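Local coordinates for thermoresistant glucokinase (Janibacter sp. HTCC2649, PDB 4EUN), which probably catalyses the ATP-dependent phosphorylation of gluconate to 6-phosphogluconate, as gluconokinases of the P-loop kinase family do, at residues A[114-119]-A[167-172]; A[54-59]-A[91-96]; A[61-66]-A[87-92]. All coordinates share one frame; numbering follows the deposited sequence. Where two conformers were deposited one is given.

Contact 1. Residues A[114-119]-A[167-172]; sequences TYRDVL and PDESGI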
# COMPACT_ATOMS: atom_id res chain seq x y z
N THR A 114 -5.70 -13.86 18.74
CA THR A 114 -4.94 -13.01 19.67
C THR A 114 -4.28 -11.81 18.97
O THR A 114 -4.11 -10.76 19.59
CB THR A 114 -3.85 -13.79 20.41
OG1 THR A 114 -3.00 -14.44 19.46
CG2 THR A 114 -4.47 -14.82 21.35
N TYR A 115 -3.87 -11.98 17.71
CA TYR A 115 -3.28 -10.87 16.96
C TYR A 115 -4.34 -9.81 16.70
O TYR A 115 -4.06 -8.60 16.80
CB TYR A 115 -2.72 -11.32 15.60
CG TYR A 115 -1.61 -12.34 15.64
CD1 TYR A 115 -1.06 -12.78 16.84
CD2 TYR A 115 -1.11 -12.87 14.46
CE1 TYR A 115 -0.04 -13.73 16.85
CE2 TYR A 115 -0.11 -13.82 14.47
CZ TYR A 115 0.43 -14.24 15.66
OH TYR A 115 1.44 -15.19 15.66
N ARG A 116 -5.53 -10.25 16.33
CA ARG A 116 -6.63 -9.32 16.09
C ARG A 116 -7.01 -8.59 17.37
O ARG A 116 -7.39 -7.42 17.32
CB ARG A 116 -7.83 -10.03 15.44
CG ARG A 116 -7.45 -10.67 14.10
CD ARG A 116 -8.64 -11.19 13.31
NE ARG A 116 -9.34 -12.32 13.94
CZ ARG A 116 -9.11 -13.60 13.67
NH1 ARG A 116 -8.17 -13.96 12.81
NH2 ARG A 116 -9.83 -14.53 14.28
N ASP A 117 -6.91 -9.27 18.52
CA ASP A 117 -7.13 -8.60 19.81
C ASP A 117 -6.19 -7.41 20.00
O ASP A 117 -6.60 -6.33 20.45
CB ASP A 117 -6.94 -9.58 20.98
CG ASP A 117 -8.02 -10.64 21.06
OD1 ASP A 117 -9.12 -10.44 20.51
OD2 ASP A 117 -7.78 -11.69 21.71
N VAL A 118 -4.92 -7.59 19.64
CA VAL A 118 -3.94 -6.51 19.75
C VAL A 118 -4.28 -5.34 18.82
O VAL A 118 -4.22 -4.17 19.22
CB VAL A 118 -2.50 -7.00 19.47
CG1 VAL A 118 -1.52 -5.84 19.49
CG2 VAL A 118 -2.10 -8.06 20.48
N LEU A 119 -4.66 -5.64 17.57
CA LEU A 119 -5.09 -4.58 16.65
C LEU A 119 -6.26 -3.79 17.24
O LEU A 119 -6.31 -2.56 17.12
CB LEU A 119 -5.50 -5.19 15.30
CG LEU A 119 -4.38 -5.87 14.51
CD1 LEU A 119 -4.88 -6.43 13.19
CD2 LEU A 119 -3.25 -4.89 14.25
N PRO A 167 -17.32 -15.44 16.65
CA PRO A 167 -18.60 -14.73 16.75
C PRO A 167 -18.56 -13.32 17.33
O PRO A 167 -19.35 -12.48 16.90
CB PRO A 167 -19.42 -15.64 17.67
CG PRO A 167 -18.92 -17.01 17.36
CD PRO A 167 -17.45 -16.85 17.05
N ASP A 168 -17.67 -13.05 18.28
CA ASP A 168 -17.66 -11.74 18.93
C ASP A 168 -16.79 -10.73 18.18
O ASP A 168 -16.60 -9.60 18.65
CB ASP A 168 -17.23 -11.85 20.39
CG ASP A 168 -15.87 -12.48 20.55
OD1 ASP A 168 -15.43 -13.21 19.63
OD2 ASP A 168 -15.23 -12.25 21.60
N GLU A 169 -16.27 -11.12 17.03
CA GLU A 169 -15.49 -10.21 16.20
C GLU A 169 -16.35 -9.62 15.10
O GLU A 169 -17.40 -10.16 14.76
CB GLU A 169 -14.30 -10.94 15.57
CG GLU A 169 -13.39 -11.63 16.56
CD GLU A 169 -12.17 -12.21 15.90
OE1 GLU A 169 -12.21 -13.38 15.47
OE2 GLU A 169 -11.15 -11.49 15.78
N SER A 170 -15.90 -8.50 14.54
CA SER A 170 -16.62 -7.89 13.43
C SER A 170 -15.88 -8.21 12.15
O SER A 170 -14.77 -7.73 11.93
CB SER A 170 -16.71 -6.38 13.61
OG SER A 170 -17.24 -5.77 12.45
N GLY A 171 -16.48 -9.05 11.31
CA GLY A 171 -15.83 -9.38 10.06
C GLY A 171 -16.69 -10.22 9.14
O GLY A 171 -17.69 -10.80 9.58
N ILE A 172 -16.32 -10.25 7.86
CA ILE A 172 -16.93 -11.17 6.91
C ILE A 172 -15.86 -11.88 6.08
O ILE A 172 -14.74 -11.38 5.93
CB ILE A 172 -17.88 -10.46 5.94
CG1 ILE A 172 -17.16 -9.31 5.24
CG2 ILE A 172 -19.15 -10.01 6.67
CD1 ILE A 172 -17.86 -8.83 3.99

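Contact 2. Residues A[54-59]-A[91-96]; sequences GLEFAE and AEWMDA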
# COMPACT_ATOMS: atom_id res chain seq x y z
N GLY A 54 -12.82 6.71 0.60
CA GLY A 54 -11.89 7.69 1.12
C GLY A 54 -11.02 7.20 2.26
O GLY A 54 -10.28 7.98 2.86
N LEU A 55 -11.11 5.90 2.58
CA LEU A 55 -10.27 5.33 3.63
C LEU A 55 -8.80 5.40 3.21
O LEU A 55 -8.49 5.21 2.03
CB LEU A 55 -10.68 3.88 3.90
CG LEU A 55 -11.73 3.59 4.97
CD1 LEU A 55 -12.91 4.51 4.89
CD2 LEU A 55 -12.18 2.14 4.85
N GLU A 56 -7.90 5.66 4.15
CA GLU A 56 -6.47 5.70 3.82
C GLU A 56 -5.93 4.29 3.75
O GLU A 56 -6.01 3.56 4.73
CB GLU A 56 -5.66 6.45 4.87
CG GLU A 56 -4.17 6.43 4.53
CD GLU A 56 -3.29 7.15 5.53
OE1 GLU A 56 -3.82 7.72 6.51
OE2 GLU A 56 -2.05 7.14 5.31
N PHE A 57 -5.34 3.94 2.62
CA PHE A 57 -4.80 2.60 2.43
C PHE A 57 -3.36 2.51 2.91
O PHE A 57 -2.55 3.39 2.62
CB PHE A 57 -4.89 2.22 0.94
CG PHE A 57 -4.10 1.00 0.57
CD1 PHE A 57 -4.37 -0.24 1.13
CD2 PHE A 57 -3.08 1.09 -0.37
CE1 PHE A 57 -3.63 -1.34 0.78
CE2 PHE A 57 -2.35 -0.02 -0.74
CZ PHE A 57 -2.63 -1.24 -0.16
N ALA A 58 -3.04 1.45 3.63
CA ALA A 58 -1.65 1.16 3.97
C ALA A 58 -1.40 -0.34 3.92
O ALA A 58 -2.30 -1.14 4.16
CB ALA A 58 -1.31 1.68 5.35
N GLU A 59 -0.16 -0.70 3.61
CA GLU A 59 0.26 -2.08 3.54
C GLU A 59 0.97 -2.42 4.84
O GLU A 59 1.99 -1.82 5.16
CB GLU A 59 1.22 -2.22 2.37
CG GLU A 59 0.91 -3.38 1.46
CD GLU A 59 1.15 -4.70 2.14
OE1 GLU A 59 0.36 -5.64 1.93
OE2 GLU A 59 2.15 -4.79 2.89
N ALA A 91 -1.61 -1.09 15.59
CA ALA A 91 -2.67 -0.60 16.46
C ALA A 91 -2.45 0.87 16.77
O ALA A 91 -3.39 1.67 16.74
CB ALA A 91 -2.73 -1.42 17.75
N GLU A 92 -1.21 1.22 17.09
CA GLU A 92 -0.88 2.61 17.41
C GLU A 92 -1.09 3.52 16.21
O GLU A 92 -1.59 4.63 16.37
CB GLU A 92 0.56 2.71 17.93
CG GLU A 92 0.74 2.08 19.31
CD GLU A 92 2.20 1.91 19.70
OE1 GLU A 92 3.08 2.43 18.98
OE2 GLU A 92 2.46 1.26 20.74
N TRP A 93 -0.71 3.06 15.02
CA TRP A 93 -0.88 3.86 13.80
C TRP A 93 -2.35 4.12 13.56
O TRP A 93 -2.74 5.26 13.29
CB TRP A 93 -0.24 3.14 12.62
CG TRP A 93 -0.31 3.86 11.30
CD1 TRP A 93 0.59 4.75 10.79
CD2 TRP A 93 -1.32 3.70 10.29
NE1 TRP A 93 0.19 5.17 9.54
CE2 TRP A 93 -0.98 4.54 9.21
CE3 TRP A 93 -2.49 2.93 10.20
CZ2 TRP A 93 -1.76 4.63 8.05
CZ3 TRP A 93 -3.26 3.01 9.05
CH2 TRP A 93 -2.90 3.87 7.99
N MET A 94 -3.18 3.08 13.67
CA MET A 94 -4.63 3.26 13.52
C MET A 94 -5.23 4.19 14.58
O MET A 94 -6.11 5.00 14.28
CB MET A 94 -5.35 1.91 13.54
CG MET A 94 -5.13 1.07 12.30
SD MET A 94 -6.22 -0.38 12.28
CE MET A 94 -5.32 -1.52 13.34
N ASP A 95 -4.78 4.07 15.83
CA ASP A 95 -5.28 4.90 16.92
C ASP A 95 -4.95 6.36 16.68
O ASP A 95 -5.78 7.24 16.90
CB ASP A 95 -4.67 4.42 18.25
CG ASP A 95 -5.36 5.02 19.46
OD1 ASP A 95 -6.52 5.47 19.36
OD2 ASP A 95 -4.73 5.00 20.54
N ALA A 96 -3.74 6.62 16.20
CA ALA A 96 -3.32 8.01 15.98
C ALA A 96 -4.05 8.62 14.79
O ALA A 96 -4.37 9.82 14.80
CB ALA A 96 -1.82 8.09 15.79

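Contact 3. Residues A[61-66]-A[87-92]; sequences DAFHSP and LRSLAE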
# COMPACT_ATOMS: atom_id res chain seq x y z
N ASP A 61 2.82 -4.87 5.92
CA ASP A 61 4.17 -5.43 5.95
C ASP A 61 5.22 -4.32 6.02
O ASP A 61 6.35 -4.56 6.44
CB ASP A 61 4.45 -6.34 4.75
CG ASP A 61 4.01 -7.77 4.98
OD1 ASP A 61 3.76 -8.14 6.15
OD2 ASP A 61 3.93 -8.53 3.99
N ALA A 62 4.88 -3.10 5.61
CA ALA A 62 5.86 -2.03 5.64
C ALA A 62 6.21 -1.66 7.07
O ALA A 62 7.26 -1.06 7.32
CB ALA A 62 5.34 -0.80 4.87
N PHE A 63 5.34 -2.02 8.01
CA PHE A 63 5.55 -1.75 9.43
C PHE A 63 6.46 -2.78 10.09
O PHE A 63 6.89 -2.58 11.22
CB PHE A 63 4.21 -1.73 10.18
CG PHE A 63 3.33 -0.56 9.84
CD1 PHE A 63 2.62 -0.53 8.65
CD2 PHE A 63 3.19 0.49 10.74
CE1 PHE A 63 1.78 0.53 8.35
CE2 PHE A 63 2.35 1.56 10.45
CZ PHE A 63 1.65 1.58 9.25
N HIS A 64 6.72 -3.89 9.40
CA HIS A 64 7.65 -4.91 9.91
C HIS A 64 9.06 -4.32 9.88
O HIS A 64 9.36 -3.47 9.05
CB HIS A 64 7.64 -6.17 9.03
CG HIS A 64 6.72 -7.25 9.50
ND1 HIS A 64 6.81 -7.81 10.75
CD2 HIS A 64 5.72 -7.91 8.86
CE1 HIS A 64 5.90 -8.76 10.88
NE2 HIS A 64 5.23 -8.84 9.74
N SER A 65 9.92 -4.80 10.77
CA SER A 65 11.35 -4.49 10.68
C SER A 65 11.92 -5.12 9.42
O SER A 65 11.39 -6.11 8.92
CB SER A 65 12.10 -5.03 11.90
OG SER A 65 12.08 -6.45 11.94
N PRO A 66 13.01 -4.55 8.90
CA PRO A 66 13.64 -5.13 7.71
C PRO A 66 14.08 -6.57 7.95
O PRO A 66 13.96 -7.42 7.06
CB PRO A 66 14.88 -4.24 7.49
CG PRO A 66 14.61 -3.00 8.22
CD PRO A 66 13.64 -3.28 9.31
N LEU A 87 2.32 -5.82 15.45
CA LEU A 87 0.90 -5.64 15.71
C LEU A 87 0.62 -4.39 16.56
O LEU A 87 -0.35 -3.67 16.30
CB LEU A 87 0.35 -6.89 16.39
CG LEU A 87 0.39 -8.11 15.48
CD1 LEU A 87 0.26 -9.36 16.32
CD2 LEU A 87 -0.74 -8.06 14.46
N ARG A 88 1.45 -4.15 17.56
CA ARG A 88 1.27 -2.95 18.38
C ARG A 88 1.51 -1.68 17.58
O ARG A 88 0.83 -0.68 17.80
CB ARG A 88 2.16 -2.96 19.63
CG ARG A 88 1.63 -3.84 20.75
CD ARG A 88 2.49 -3.67 22.00
NE ARG A 88 3.86 -4.11 21.77
CZ ARG A 88 4.37 -5.26 22.20
NH1 ARG A 88 5.63 -5.58 21.94
NH2 ARG A 88 3.61 -6.09 22.91
N SER A 89 2.45 -1.71 16.64
CA SER A 89 2.70 -0.50 15.84
C SER A 89 1.52 -0.24 14.90
O SER A 89 1.17 0.92 14.64
CB SER A 89 4.01 -0.61 15.07
OG SER A 89 3.89 -1.49 13.98
N LEU A 90 0.91 -1.31 14.40
CA LEU A 90 -0.28 -1.18 13.56
C LEU A 90 -1.44 -0.60 14.36
O LEU A 90 -2.18 0.27 13.88
CB LEU A 90 -0.68 -2.53 12.96
CG LEU A 90 0.31 -3.13 11.96
CD1 LEU A 90 -0.10 -4.55 11.64
CD2 LEU A 90 0.33 -2.29 10.69
N ALA A 91 -1.61 -1.09 15.59
CA ALA A 91 -2.67 -0.60 16.46
C ALA A 91 -2.45 0.87 16.77
O ALA A 91 -3.39 1.67 16.74
CB ALA A 91 -2.73 -1.42 17.75
N GLU A 92 -1.21 1.22 17.09
CA GLU A 92 -0.88 2.61 17.41
C GLU A 92 -1.09 3.52 16.21
O GLU A 92 -1.59 4.63 16.37
CB GLU A 92 0.56 2.71 17.93
CG GLU A 92 0.74 2.08 19.31
CD GLU A 92 2.20 1.91 19.70
OE1 GLU A 92 3.08 2.43 18.98
OE2 GLU A 92 2.46 1.26 20.74

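Contact 1. Residues A[114-119]-A[167-172]
With CG beside the backbone N at both ends (chi1 -59° in R116, -56° in E169), R116 of helix 113-119 and E169 of the loop before strand 171-175 send their side chains toward each other and meet at about a right angle. The arginine bends at its third torsion and presents the side of its guanidinium, whereas E169 runs extended beyond CG, and two nitrogens take one carboxylate oxygen each. The bond from R116 NE to E169 OE2 is 2.7 Å and nearly straight; the one from R116 NH2 to E169 OE1 is 2.9 Å and more bent. Both acceptors are approached on their syn sides, and the two flat groups lie 27° apart, close to coplanar. Held at two points, neither group can turn freely about its last bond. Each ion also has further partners: R116 NH1 bonds to E163 O, E169 OE1 accepts from E166 N, and R120 NH2 makes a second salt bridge to E169 OE2. This added positive charge would be expected to favour the ionised carboxylate. The arrangement is a bidentate, side-on arginine-carboxylate salt bridge, joining a helix to the loop that enters strand 171-175, outermost in this chain's parallel sheet, in a P-loop kinase fold.

Contact 2. Residues A[54-59]-A[91-96]
W93 on helix 80-99 reaches across to A58 and E56 on strand 56-59, an outermost strand of the parallel sheet within this chain, in a helix-on-sheet contact of the P-loop kinase fold. The far corner of the indole's six-membered ring does the touching. A58 CB lies 3.8 Å from W93 CH2, an apolar contact, while the carboxylate of E56 comes to the ring edge, its plane turned 63° from that of the indole. W93 CG stands anti to the backbone N (chi1 -179°), which carries the ring away from its helix toward the strand; E56 is likewise fully extended. Further out, E56 OE1 forms a salt bridge with R97, one helical turn beyond W93, and this anchors the carboxylate beside the indole. The ring of F63 meets W93 edge-to-face, and T104 and I106 of the neighbouring strand also touch the indole. The second subunit completes the setting: W93 NE1 hydrogen-bonds to A62 O of that subunit, whose A62 and F149 pack on A58 and E56, respectively. The tryptophan thus serves both the intrachain packing and the dimer interface. At the ring edge, E56 OE2 sits near the indole plane, 3.7 Å from W93 CZ2.

Contact 3. Residues A[61-66]-A[87-92]
A methyl group of L90 covers one face of the F63 ring, while S89 meets the same phenylalanine nearer its root. L90 CD2 stands 3.7 Å from the ring centroid and 21° off the ring normal, a CH-pi contact over the face. It is displaced toward the rim on the CD1 side, where F63 CD1 is its closest ring atom at 3.5 Å.

The conformations of the three side chains account for this fit. F63 leaves the 3-10 turn that ends at this residue with CG beside the backbone N and opposite the carbonyl carbon (chi1 -69°). Its second torsion then turns a broad face to the leucine. On helix 80-99, L90 starts to one side of the phenylalanine. Its CG also lies beside the backbone N, and because CD1 continues the chain in an extended line, it is the other branch, CD2, that turns off over the ring. S89 takes the third staggered position, with OG between the backbone N and the carbonyl carbon (chi1 74°). There the hydroxyl bonds to W86 O, one turn back on its own helix. Against F63 the same oxygen makes van der Waals contact: S89 OG is 3.8 Å from F63 CB and 3.9 Å from F63 CD2, at an oblique approach to the ring.

H64, next in the chain, stacks with W86 of the same helix, and its carbonyl oxygen accepts a hydrogen bond from R97 of the second subunit. S65 then serves as N-cap of helix 66-73, its OG bonded to N68 N. The whole is the end of a 3-10 turn packed on a long helix at the dimer interface, within the segment that links strand 56-59 to helix 66-73 in this P-loop kinase fold.

In the fold
From the N terminus, strand 56-59 is followed by the turn at 61-66, helix 66-73 and then helix 80-99, on which contacts 2 and 3 both end. Contact 3 closes the shorter loop, from 61-66 to 87-92, nested inside the longer one that contact 2 closes from 54-59 to 91-96. Their centres are about 11 Å apart, they share A91 and E92, and both touch the second subunit. Contact 1 follows in series, between helix 113-119 and the loop entering strand 171-175. It joins the others through helix 80-99: L119 packs on L90, Y115 on L87, and the carbonyl oxygens of V118 and L119 on the shared A91. Together they tie the regions of both strands outermost in this chain to the helices.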